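Long-range contacts in polyporopepsin (Irpex lacteus, PDB 1WKR), which cleaves peptide bonds as a pepsin-like aspartic endopeptidase of broad specificity with milk-clotting activity: residues A[15-23]-A[73-81]; A[38-46]-A[91-102]. One frame throughout, in Å; residues are numbered along the deposited sequence.

Interaction 1 of 2, residues A[15-23]-A[73-81]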
# COMPACT_ATOMS: atom_id res chain seq x y z
N VAL A 15 0.62 -1.33 -9.64
CA VAL A 15 1.55 -0.44 -10.33
C VAL A 15 0.80 0.60 -11.08
O VAL A 15 -0.38 0.51 -11.41
CB VAL A 15 2.42 -1.21 -11.33
CG1 VAL A 15 3.41 -2.09 -10.55
CG2 VAL A 15 1.60 -2.04 -12.33
N VAL A 16 1.52 1.71 -11.37
CA VAL A 16 1.05 2.76 -12.26
C VAL A 16 2.18 3.01 -13.25
O VAL A 16 3.36 2.91 -12.96
CB VAL A 16 0.66 4.08 -11.55
CG1 VAL A 16 -0.57 3.92 -10.72
CG2 VAL A 16 1.82 4.57 -10.68
N ASN A 17 1.79 3.39 -14.48
CA ASN A 17 2.73 3.94 -15.46
C ASN A 17 3.11 5.32 -15.10
O ASN A 17 2.29 6.21 -14.80
CB ASN A 17 2.05 3.95 -16.89
CG ASN A 17 1.98 2.56 -17.38
OD1 ASN A 17 0.94 2.35 -18.21
ND2 ASN A 17 2.76 1.69 -17.11
N VAL A 18 4.43 5.57 -15.13
CA VAL A 18 5.01 6.86 -14.75
C VAL A 18 5.98 7.26 -15.85
O VAL A 18 6.93 6.46 -16.17
CB VAL A 18 5.75 6.80 -13.40
CG1 VAL A 18 6.30 8.12 -12.99
CG2 VAL A 18 4.81 6.22 -12.33
N GLY A 19 5.82 8.41 -16.45
CA GLY A 19 6.84 8.90 -17.40
C GLY A 19 7.93 9.62 -16.69
O GLY A 19 7.71 10.37 -15.72
N VAL A 20 9.18 9.43 -17.14
CA VAL A 20 10.32 10.13 -16.62
C VAL A 20 11.15 10.63 -17.81
O VAL A 20 11.47 9.84 -18.72
CB VAL A 20 11.17 9.25 -15.71
CG1 VAL A 20 12.32 10.09 -15.15
CG2 VAL A 20 10.30 8.64 -14.55
N GLY A 21 11.43 11.91 -17.77
CA GLY A 21 12.29 12.58 -18.83
C GLY A 21 11.40 13.33 -19.83
O GLY A 21 10.20 13.32 -19.84
N SER A 22 12.17 13.92 -20.73
CA SER A 22 11.59 14.61 -21.93
C SER A 22 12.53 14.43 -23.09
O SER A 22 13.62 15.06 -23.11
CB SER A 22 11.43 16.09 -21.64
OG SER A 22 10.82 16.73 -22.73
N PRO A 23 12.18 13.59 -24.01
CA PRO A 23 10.93 12.84 -24.14
C PRO A 23 10.87 11.74 -22.99
O PRO A 23 11.89 11.26 -22.54
CB PRO A 23 11.03 12.16 -25.49
CG PRO A 23 12.39 12.07 -25.72
CD PRO A 23 13.08 13.31 -25.17
N TYR A 73 18.72 11.70 -8.44
CA TYR A 73 18.64 12.66 -9.56
C TYR A 73 17.45 13.52 -9.38
O TYR A 73 16.54 13.19 -8.62
CB TYR A 73 18.51 11.89 -10.86
CG TYR A 73 19.70 11.10 -11.30
CD1 TYR A 73 19.95 9.86 -10.79
CD2 TYR A 73 20.64 11.65 -12.21
CE1 TYR A 73 21.07 9.10 -11.19
CE2 TYR A 73 21.77 10.89 -12.62
CZ TYR A 73 21.92 9.65 -12.09
OH TYR A 73 23.07 8.95 -12.49
N THR A 74 17.33 14.62 -10.15
CA THR A 74 16.06 15.27 -10.39
C THR A 74 15.66 15.04 -11.82
O THR A 74 16.54 14.94 -12.74
CB THR A 74 15.99 16.69 -9.96
OG1 THR A 74 16.97 17.45 -10.75
CG2 THR A 74 16.31 16.92 -8.52
N ASP A 75 14.39 14.99 -12.12
CA ASP A 75 13.91 14.78 -13.47
C ASP A 75 12.43 15.16 -13.56
O ASP A 75 11.77 15.41 -12.50
CB ASP A 75 14.11 13.30 -13.89
CG ASP A 75 14.41 13.17 -15.38
OD1 ASP A 75 13.86 13.91 -16.18
OD2 ASP A 75 15.11 12.19 -15.76
N THR A 76 11.90 15.24 -14.74
CA THR A 76 10.47 15.54 -14.96
C THR A 76 9.73 14.23 -14.88
O THR A 76 10.02 13.28 -15.62
CB THR A 76 10.28 16.20 -16.30
OG1 THR A 76 10.89 17.50 -16.21
CG2 THR A 76 8.80 16.44 -16.62
N VAL A 77 8.72 14.18 -14.02
CA VAL A 77 7.88 12.96 -13.82
C VAL A 77 6.49 13.25 -14.25
O VAL A 77 5.90 14.31 -13.84
CB VAL A 77 7.95 12.61 -12.31
CG1 VAL A 77 6.91 11.56 -11.95
CG2 VAL A 77 9.38 12.11 -12.00
N THR A 78 5.87 12.35 -15.00
CA THR A 78 4.48 12.50 -15.49
C THR A 78 3.63 11.40 -14.95
O THR A 78 3.99 10.21 -14.99
CB THR A 78 4.48 12.40 -17.05
OG1 THR A 78 5.40 13.43 -17.59
CG2 THR A 78 3.18 12.72 -17.61
N LEU A 79 2.50 11.80 -14.37
CA LEU A 79 1.51 10.91 -13.79
C LEU A 79 0.18 11.28 -14.48
O LEU A 79 -0.45 12.29 -14.17
CB LEU A 79 1.38 11.17 -12.26
CG LEU A 79 2.64 10.72 -11.50
CD1 LEU A 79 2.67 11.30 -10.07
CD2 LEU A 79 2.63 9.20 -11.43
N GLY A 80 -0.24 10.43 -15.40
CA GLY A 80 -1.47 10.77 -16.21
C GLY A 80 -1.25 12.06 -16.88
O GLY A 80 -0.18 12.22 -17.69
N SER A 81 -2.05 13.08 -16.69
CA SER A 81 -1.95 14.43 -17.24
C SER A 81 -1.26 15.39 -16.42
O SER A 81 -1.23 16.65 -16.64
CB SER A 81 -3.33 15.01 -17.67
OG SER A 81 -3.98 15.24 -16.49
O HOH W 1 1.10 8.07 -16.25
O HOH W 2 8.14 12.73 -17.81

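Interaction 2 of 2, residues A[38-46]-A[91-102]. With SO4 (sulfate ion), chain F; SO4 (sulfate ion), chain G; SO4 (sulfate ion), chain D.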
# COMPACT_ATOMS: atom_id res chain seq x y z
N THR A 38 10.57 7.84 -4.45
CA THR A 38 10.22 7.41 -5.82
C THR A 38 11.49 7.03 -6.53
O THR A 38 12.43 7.86 -6.54
CB THR A 38 9.43 8.50 -6.54
OG1 THR A 38 8.13 8.58 -5.93
CG2 THR A 38 9.24 8.17 -8.02
N TRP A 39 11.58 5.82 -7.05
CA TRP A 39 12.82 5.37 -7.71
C TRP A 39 12.51 4.41 -8.77
O TRP A 39 11.46 3.76 -8.83
CB TRP A 39 13.76 4.76 -6.64
CG TRP A 39 13.26 3.49 -5.99
CD1 TRP A 39 12.54 3.36 -4.85
CD2 TRP A 39 13.54 2.14 -6.46
NE1 TRP A 39 12.32 2.02 -4.56
CE2 TRP A 39 12.96 1.25 -5.51
CE3 TRP A 39 14.25 1.62 -7.53
CZ2 TRP A 39 13.02 -0.12 -5.64
CZ3 TRP A 39 14.33 0.24 -7.67
CH2 TRP A 39 13.75 -0.64 -6.71
N LEU A 40 13.50 4.25 -9.66
CA LEU A 40 13.41 3.34 -10.80
C LEU A 40 14.79 2.67 -11.01
O LEU A 40 15.77 3.02 -10.34
CB LEU A 40 12.92 4.08 -12.08
CG LEU A 40 13.76 5.26 -12.53
CD1 LEU A 40 15.01 4.84 -13.38
CD2 LEU A 40 12.88 6.18 -13.37
N GLY A 41 14.83 1.71 -11.91
CA GLY A 41 16.11 1.03 -12.24
C GLY A 41 16.06 -0.41 -11.90
O GLY A 41 17.10 -1.12 -12.10
N ALA A 42 14.98 -0.97 -11.34
CA ALA A 42 14.90 -2.42 -11.09
C ALA A 42 14.72 -3.21 -12.31
O ALA A 42 14.87 -4.50 -12.28
CB ALA A 42 13.75 -2.73 -10.08
N ASP A 43 14.36 -2.64 -13.42
CA ASP A 43 14.17 -3.38 -14.73
C ASP A 43 14.75 -2.51 -15.81
O ASP A 43 15.99 -2.56 -16.06
CB ASP A 43 12.77 -3.78 -14.91
CG ASP A 43 12.55 -4.59 -16.19
OD1 ASP A 43 13.54 -4.89 -16.86
OD2 ASP A 43 11.37 -4.86 -16.56
N LYS A 44 13.95 -1.68 -16.45
CA LYS A 44 14.45 -0.78 -17.53
C LYS A 44 15.56 0.09 -16.97
O LYS A 44 15.50 0.67 -15.87
CB LYS A 44 13.33 0.15 -17.95
CG LYS A 44 12.18 -0.60 -18.61
CD LYS A 44 10.99 0.41 -18.88
CE LYS A 44 9.84 -0.10 -19.63
NZ LYS A 44 9.33 0.70 -20.64
N SER A 45 16.62 0.35 -17.78
CA SER A 45 17.66 1.28 -17.44
C SER A 45 17.03 2.72 -17.44
O SER A 45 16.16 3.02 -18.23
CB SER A 45 18.75 1.24 -18.51
OG SER A 45 19.31 -0.05 -18.56
N TYR A 46 17.64 3.53 -16.60
CA TYR A 46 17.27 4.96 -16.56
C TYR A 46 17.70 5.63 -17.87
O TYR A 46 18.89 5.69 -18.18
CB TYR A 46 17.97 5.64 -15.41
CG TYR A 46 17.70 7.11 -15.20
CD1 TYR A 46 16.46 7.68 -15.48
CD2 TYR A 46 18.69 7.92 -14.66
CE1 TYR A 46 16.22 9.03 -15.25
CE2 TYR A 46 18.46 9.26 -14.44
CZ TYR A 46 17.26 9.77 -14.72
OH TYR A 46 17.07 11.14 -14.42
N VAL A 91 17.70 6.27 -8.50
CA VAL A 91 18.02 5.38 -9.62
C VAL A 91 18.89 4.25 -9.06
O VAL A 91 20.01 4.50 -8.62
CB VAL A 91 18.71 6.15 -10.77
CG1 VAL A 91 19.12 5.17 -11.86
CG2 VAL A 91 17.72 7.17 -11.33
N ALA A 92 18.32 3.07 -9.06
CA ALA A 92 18.99 1.95 -8.33
C ALA A 92 20.15 1.38 -9.13
O ALA A 92 20.00 1.09 -10.36
CB ALA A 92 17.94 0.83 -8.10
N SER A 93 21.24 1.18 -8.43
CA SER A 93 22.37 0.27 -8.95
C SER A 93 22.31 -1.07 -8.26
O SER A 93 22.95 -1.99 -8.75
CB SER A 93 23.68 0.93 -8.74
OG SER A 93 23.92 1.23 -7.41
N ARG A 94 21.62 -1.16 -7.13
CA ARG A 94 21.38 -2.45 -6.43
C ARG A 94 19.88 -2.50 -6.11
O ARG A 94 19.37 -1.52 -5.62
CB ARG A 94 22.22 -2.53 -5.09
CG ARG A 94 23.78 -2.51 -5.27
CD ARG A 94 24.26 -3.59 -6.20
NE ARG A 94 25.69 -3.47 -6.52
CZ ARG A 94 26.05 -3.57 -7.94
NH1 ARG A 94 25.15 -4.12 -8.95
NH2 ARG A 94 27.24 -3.27 -8.36
N ASP A 95 19.26 -3.67 -6.25
CA ASP A 95 17.86 -3.81 -5.73
C ASP A 95 17.55 -5.29 -5.52
O ASP A 95 18.07 -6.18 -6.25
CB ASP A 95 16.81 -3.17 -6.69
CG ASP A 95 16.80 -3.85 -8.00
OD1 ASP A 95 17.53 -3.53 -8.91
OD2 ASP A 95 15.94 -4.82 -8.17
N SER A 96 16.74 -5.56 -4.54
CA SER A 96 16.23 -6.93 -4.22
C SER A 96 14.76 -6.79 -3.81
O SER A 96 14.44 -5.94 -3.00
CB SER A 96 17.05 -7.50 -3.12
OG SER A 96 18.44 -7.58 -3.43
N GLY A 97 13.96 -7.74 -4.26
CA GLY A 97 12.54 -7.80 -3.84
C GLY A 97 11.55 -7.17 -4.83
O GLY A 97 10.34 -7.05 -4.55
N PHE A 98 12.02 -6.76 -6.00
CA PHE A 98 11.23 -5.95 -6.97
C PHE A 98 10.89 -6.64 -8.25
O PHE A 98 10.63 -5.99 -9.24
CB PHE A 98 11.92 -4.61 -7.15
CG PHE A 98 11.81 -3.87 -5.87
CD1 PHE A 98 10.59 -3.25 -5.49
CD2 PHE A 98 12.89 -3.76 -4.91
CE1 PHE A 98 10.43 -2.66 -4.24
CE2 PHE A 98 12.72 -3.15 -3.73
CZ PHE A 98 11.52 -2.61 -3.40
N ASP A 99 10.83 -7.98 -8.22
CA ASP A 99 10.32 -8.67 -9.43
C ASP A 99 8.96 -8.10 -9.84
O ASP A 99 8.06 -7.80 -8.99
CB ASP A 99 10.17 -10.16 -9.13
CG ASP A 99 11.54 -10.84 -9.16
OD1 ASP A 99 12.52 -10.23 -9.58
OD2 ASP A 99 11.53 -12.13 -8.79
N GLY A 100 8.84 -7.89 -11.17
CA GLY A 100 7.55 -7.44 -11.73
C GLY A 100 7.37 -5.91 -11.82
O GLY A 100 6.33 -5.51 -12.30
N VAL A 101 8.36 -5.12 -11.31
CA VAL A 101 8.24 -3.65 -11.33
C VAL A 101 9.59 -3.02 -11.67
O VAL A 101 10.65 -3.59 -11.57
CB VAL A 101 7.70 -3.14 -9.99
CG1 VAL A 101 6.33 -3.80 -9.62
CG2 VAL A 101 8.67 -3.24 -8.86
N ASP A 102 9.49 -1.73 -12.08
CA ASP A 102 10.66 -0.88 -12.30
C ASP A 102 11.22 -0.21 -11.07
O ASP A 102 12.30 0.29 -11.06
CB ASP A 102 10.37 0.17 -13.35
CG ASP A 102 10.31 -0.37 -14.77
OD1 ASP A 102 11.43 -0.76 -15.26
OD2 ASP A 102 9.27 -0.42 -15.39
S SO4 F . 21.64 -6.49 -7.47
O1 SO4 F . 20.99 -7.88 -7.86
O2 SO4 F . 21.65 -6.11 -6.16
O3 SO4 F . 23.07 -6.47 -8.05
O4 SO4 F . 20.75 -5.45 -8.23
S SO4 G . 15.79 -10.44 -6.18
O1 SO4 G . 16.99 -10.73 -5.05
O2 SO4 G . 15.85 -11.83 -7.09
O3 SO4 G . 14.41 -10.32 -5.55
O4 SO4 G . 16.16 -9.29 -7.31
S SO4 D . 25.78 4.14 -7.86
O1 SO4 D . 26.36 4.09 -9.41
O2 SO4 D . 24.36 4.59 -8.01
O3 SO4 D . 25.82 2.81 -7.36
O4 SO4 D . 26.50 5.05 -7.06
O HOH W 3 13.63 0.24 -13.98
O HOH W 4 19.53 0.29 -13.11
O HOH W 5 18.22 -3.89 -11.99
O HOH W 6 12.39 -5.87 -11.66
O HOH W 7 15.93 -6.06 -10.52

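Interaction 1 of 2, residues A[15-23]-A[73-81]
Over one face of the Asp-75 carboxylate lies the methyl CG1 of Val-20, 3.5 Å from OD2, while Gly-21 CA comes obliquely to OD1 from the same side. The rim of this flat group is spent on polar partners: OD1 takes the backbone N-H of its own neighbour Thr-76 (N to OD1 2.8 Å) on the anti side and also binds the Thr-51 hydroxyl, and OD2 is bonded to that of Tyr-46. With an alanine here the carboxylate would be gone, and the hydroxyls of Tyr-46 and Thr-51 would probably be left without this partner and a gap opened beside Val-20 CG1.

Beyond this group the contact is antiparallel pairing. Gly-19 and Thr-78 form a hydrogen-bonded pair, Gly-19 N to Thr-78 O at 3.0 Å and Thr-78 N to Gly-19 O at 2.8 Å. Gly-21 N to Thr-76 O (2.9 Å, 167° at the hydrogen) extends the pairing by one more bond; the positive phi of Gly-21, 101°, is one that a side chain would hardly tolerate. One water donates to Gly-21 O and Thr-76 O and accepts from Thr-78 OG1.

On the face opposite Thr-78, the valines interlock. Val-18 holds CG1 anti to its backbone N (chi1 -178°), which brings this methyl against Val-77 CG1 at 3.6 Å; its other methyl, CG2, lies beside Leu-79 CD2 at 3.8 Å.

The result is an antiparallel strand pair with a largely apolar buried face, part of the layered beta architecture of the N-terminal lobe in pepsin-like proteases.

Interaction 2 of 2, residues A[38-46]-A[91-102]
The benzo edge of Trp-39 drives into the face of Phe-98, CZ2 standing over the centre of the phenyl ring and 3.6 Å from its CE2. The two planes meet at 89°, a T-shaped pair. Trp-39 CG sits between its own N and carbonyl carbon (chi1 66°), a cramped setting that swings the indole across to the other segment, where Ala-92 CB also fills a hollow against CZ3 at 3.7 Å.

Ala-42 supplies the next bump. Its CB plugs a dent walled by Phe-98 CB, the Asp-95 carboxylate and the carbonyl of Val-101, with Ala-42 CB 3.5 Å from Val-101 O. On the far side of the strand pair the wedge is Val-91: CG2 rides over a face of the Tyr-46 ring, offset toward its rim, in a CH-pi contact, and also reaches Leu-40 CD1 at 4.1 Å.

Polar bonds lock these shapes in place. Ala-92 N bonds Leu-40 O at 2.9 Å, the bond of the parallel Leu-40/Val-91 bridge. Asp-102 grips the loop that follows strand 39-40: its O accepts Ala-42 N from well above the carbonyl plane, and its OD1 accepts Lys-44 N at 2.9 Å. Since OD2 is bound by Ser-28 N, the buried carboxylate is held at both oxygens.

Around this contact, Phe-68 of strand 67-79 stacks on Trp-39, Tyr-63 meets Phe-98 edge-to-face, and Phe-98 packs on the bound peptide inhibitor. Strand 103-106 runs between strand 25-32, parallel to it, and strand 39-40, antiparallel to it, as in the psi-loop of pepsin-like enzymes; strand 82-96 lies parallel on the other side of 39-40.

Overall arrangement
Interactions 1 and 2, their centres about 15 Å apart, lie in the same lobe and alternate along the chain: 15-23, 38-46, 73-81, then 91-102. Strands 67-79 and 82-96, successive in sequence and neighbours in the sheet, carry one side of each. They also touch directly, by one polar link from Asp-75 and through Val-20 against Leu-40, Tyr-73 against Val-91 and Val-15 against Val-101. Such crossed connections tie distant parts of the sequence into one beta body. Interaction 2 is the one nearer the cleft, with the Phe-98 side chain about 7 Å from that of catalytic Asp-32; in interaction 1 the side chain of Val-18 is about 11 Å from that of Asp-32.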